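Local coordinates for WbbM protein (Klebsiella pneumoniae, PDB 6U4B), which is a bifunctional, trimeric O-antigen polymerase, whose two glycosyltransferase activities probably build the sugar chain, with magnesium bound in its family 8 part, at residues A[303-308]-A[401-407]. Residues are numbered along the deposited sequence; the frame is centred on the assembly and turned at random.
With MG (magnesium ion), chain C.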
loop_
_atom_site.group_PDB
_atom_site.type_symbol
_atom_site.label_atom_id
_atom_site.label_comp_id
_atom_site.label_asym_id
_atom_site.label_seq_id
_atom_site.Cartn_x
_atom_site.Cartn_y
_atom_site.Cartn_z
ATOM N N PRO A 303 12.969 24.375 -5.322
ATOM C CA PRO A 303 12.330 24.383 -6.648
ATOM C C PRO A 303 12.860 23.237 -7.497
ATOM O O PRO A 303 14.064 23.140 -7.751
ATOM C CB PRO A 303 12.727 25.748 -7.228
ATOM C CG PRO A 303 13.296 26.531 -6.067
ATOM C CD PRO A 303 13.893 25.505 -5.160
ATOM N N VAL A 304 11.955 22.371 -7.942
ATOM C CA VAL A 304 12.298 21.197 -8.735
ATOM C C VAL A 304 11.568 21.295 -10.065
ATOM O O VAL A 304 10.344 21.463 -10.096
ATOM C CB VAL A 304 11.936 19.893 -8.003
ATOM C CG1 VAL A 304 12.273 18.690 -8.869
ATOM C CG2 VAL A 304 12.655 19.823 -6.664
ATOM N N VAL A 305 12.315 21.185 -11.159
ATOM C CA VAL A 305 11.770 21.349 -12.500
ATOM C C VAL A 305 11.915 20.036 -13.254
ATOM O O VAL A 305 13.015 19.476 -13.337
ATOM C CB VAL A 305 12.460 22.499 -13.253
ATOM C CG1 VAL A 305 11.918 22.599 -14.671
ATOM C CG2 VAL A 305 12.239 23.794 -12.509
ATOM N N ILE A 306 10.801 19.551 -13.796
ATOM C CA ILE A 306 10.748 18.312 -14.559
ATOM C C ILE A 306 10.044 18.600 -15.878
ATOM O O ILE A 306 9.193 19.490 -15.967
ATOM C CB ILE A 306 10.016 17.193 -13.784
ATOM C CG1 ILE A 306 10.426 17.199 -12.310
ATOM C CG2 ILE A 306 10.310 15.837 -14.400
ATOM C CD1 ILE A 306 9.537 16.352 -11.423
ATOM N N SER A 307 10.399 17.836 -16.907
ATOM C CA SER A 307 9.817 18.008 -18.230
ATOM C C SER A 307 9.506 16.644 -18.824
ATOM O O SER A 307 10.386 15.780 -18.889
ATOM C CB SER A 307 10.765 18.790 -19.149
ATOM O OG SER A 307 10.278 18.838 -20.476
ATOM N N PHE A 308 8.260 16.450 -19.252
ATOM C CA PHE A 308 7.891 15.218 -19.937
ATOM C C PHE A 308 6.577 15.419 -20.677
ATOM O O PHE A 308 5.824 16.361 -20.411
ATOM C CB PHE A 308 7.787 14.030 -18.965
ATOM C CG PHE A 308 6.889 14.275 -17.780
ATOM C CD1 PHE A 308 7.422 14.650 -16.556
ATOM C CD2 PHE A 308 5.516 14.103 -17.880
ATOM C CE1 PHE A 308 6.604 14.861 -15.460
ATOM C CE2 PHE A 308 4.691 14.316 -16.789
ATOM C CZ PHE A 308 5.235 14.695 -15.576
ATOM N N LYS A 401 17.823 29.831 -7.130
ATOM C CA LYS A 401 18.367 28.576 -7.626
ATOM C C LYS A 401 17.237 27.584 -7.866
ATOM O O LYS A 401 16.210 27.603 -7.183
ATOM C CB LYS A 401 19.402 27.976 -6.660
ATOM C CG LYS A 401 20.692 28.773 -6.581
ATOM C CD LYS A 401 21.806 27.994 -5.900
ATOM C CE LYS A 401 21.488 27.715 -4.444
ATOM N NZ LYS A 401 22.650 27.101 -3.743
ATOM N N VAL A 402 17.452 26.706 -8.842
ATOM C CA VAL A 402 16.455 25.748 -9.307
ATOM C C VAL A 402 17.163 24.441 -9.652
ATOM O O VAL A 402 18.244 24.448 -10.248
ATOM C CB VAL A 402 15.691 26.303 -10.529
ATOM C CG1 VAL A 402 15.268 25.186 -11.463
ATOM C CG2 VAL A 402 14.491 27.126 -10.085
ATOM N N VAL A 403 16.551 23.319 -9.276
ATOM C CA VAL A 403 17.092 21.992 -9.553
ATOM C C VAL A 403 16.280 21.360 -10.674
ATOM O O VAL A 403 15.081 21.099 -10.508
ATOM C CB VAL A 403 17.079 21.098 -8.303
ATOM C CG1 VAL A 403 17.650 19.729 -8.628
ATOM C CG2 VAL A 403 17.855 21.756 -7.174
ATOM N N PHE A 404 16.923 21.119 -11.816
ATOM C CA PHE A 404 16.306 20.326 -12.870
ATOM C C PHE A 404 16.703 18.865 -12.723
ATOM O O PHE A 404 17.834 18.549 -12.346
ATOM C CB PHE A 404 16.704 20.817 -14.266
ATOM C CG PHE A 404 16.269 19.885 -15.370
ATOM C CD1 PHE A 404 15.025 20.030 -15.960
ATOM C CD2 PHE A 404 17.089 18.842 -15.792
ATOM C CE1 PHE A 404 14.610 19.169 -16.953
ATOM C CE2 PHE A 404 16.674 17.970 -16.777
ATOM C CZ PHE A 404 15.436 18.138 -17.363
ATOM N N ILE A 405 15.771 17.974 -13.055
ATOM C CA ILE A 405 16.053 16.543 -13.029
ATOM C C ILE A 405 15.291 15.874 -14.165
ATOM O O ILE A 405 14.129 16.199 -14.427
ATOM C CB ILE A 405 15.708 15.930 -11.651
ATOM C CG1 ILE A 405 16.065 14.440 -11.606
ATOM C CG2 ILE A 405 14.241 16.164 -11.291
ATOM C CD1 ILE A 405 15.941 13.833 -10.222
ATOM N N ASP A 406 15.963 14.949 -14.850
ATOM C CA ASP A 406 15.320 14.161 -15.895
ATOM C C ASP A 406 14.112 13.407 -15.345
ATOM O O ASP A 406 14.064 13.028 -14.170
ATOM C CB ASP A 406 16.313 13.163 -16.494
ATOM C CG ASP A 406 17.030 13.707 -17.713
ATOM O OD1 ASP A 406 16.916 14.921 -17.992
ATOM O OD2 ASP A 406 17.706 12.910 -18.400
ATOM N N SER A 407 13.132 13.169 -16.216
ATOM C CA SER A 407 11.915 12.487 -15.799
ATOM C C SER A 407 12.107 10.985 -15.637
ATOM O O SER A 407 11.344 10.356 -14.893
ATOM C CB SER A 407 10.786 12.757 -16.796
ATOM O OG SER A 407 11.010 12.077 -18.018
HETATM MG MG MG C . 17.447 10.811 -18.755
HETATM O O HOH W 1 12.611 16.097 -16.838
#
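Pro-303 opens the pairing of two parallel strands: its carbonyl O accepts the N-H of Val-403 at 2.9 Å, while its ring CG rests 3.3 Å from Lys-401 O. Proline, which has no N-H to donate, fits because this pairing needs only its carbonyl, and its ring supplies a compact apolar surface, with CB against Val-402 CG2. Val-304 turns to the same face of the sheet as Val-403. Its CG1, anti to the backbone N (chi1 179°), lies beside Ile-405 CG2, and helix 313-325 covers this face through Ile-323 and Leu-319. Val-305 grips the partner strand twice: its N donates to Val-403 O (2.8 Å), and its O receives Ile-405 N, longer at 3.2 Å but nearly in line with the carbonyl bond. On the other face, its CG2 presses tightly on Val-402 CG1 at 3.5 Å, and Phe-404 carries its ring obliquely past the carbonyl O of Val-305, alongside Ile-392 of helix 392-395. Beta-branched valines are at ease in extended backbone, and they alternate, Val-304 filling one face and Val-305 the other. Ile-306 sets CG1 beside Ile-405 CG2, both side chains pointing the same way. Beyond it the strands diverge, and a water takes over from direct pairing, accepting from Ser-307 N (2.8 Å) and donating to Ile-405 O (2.9 Å). Phe-308 brings CD1 against Ser-407 CB. Asp-406 turns away from the first strand and binds magnesium through OD2 at 2.1 Å, with Asp-408 and His-560 completing the protein ligands, while Arg-389 forms a salt bridge with OD1 of Asp-406. Asp-406 and Asp-408 form a DXD pair, consistent with a GT-A-type glycosyltransferase; the chemistry implies an apolar, backbone-bonded strand pair delivering a metal-binding carboxylate where direct pairing stops.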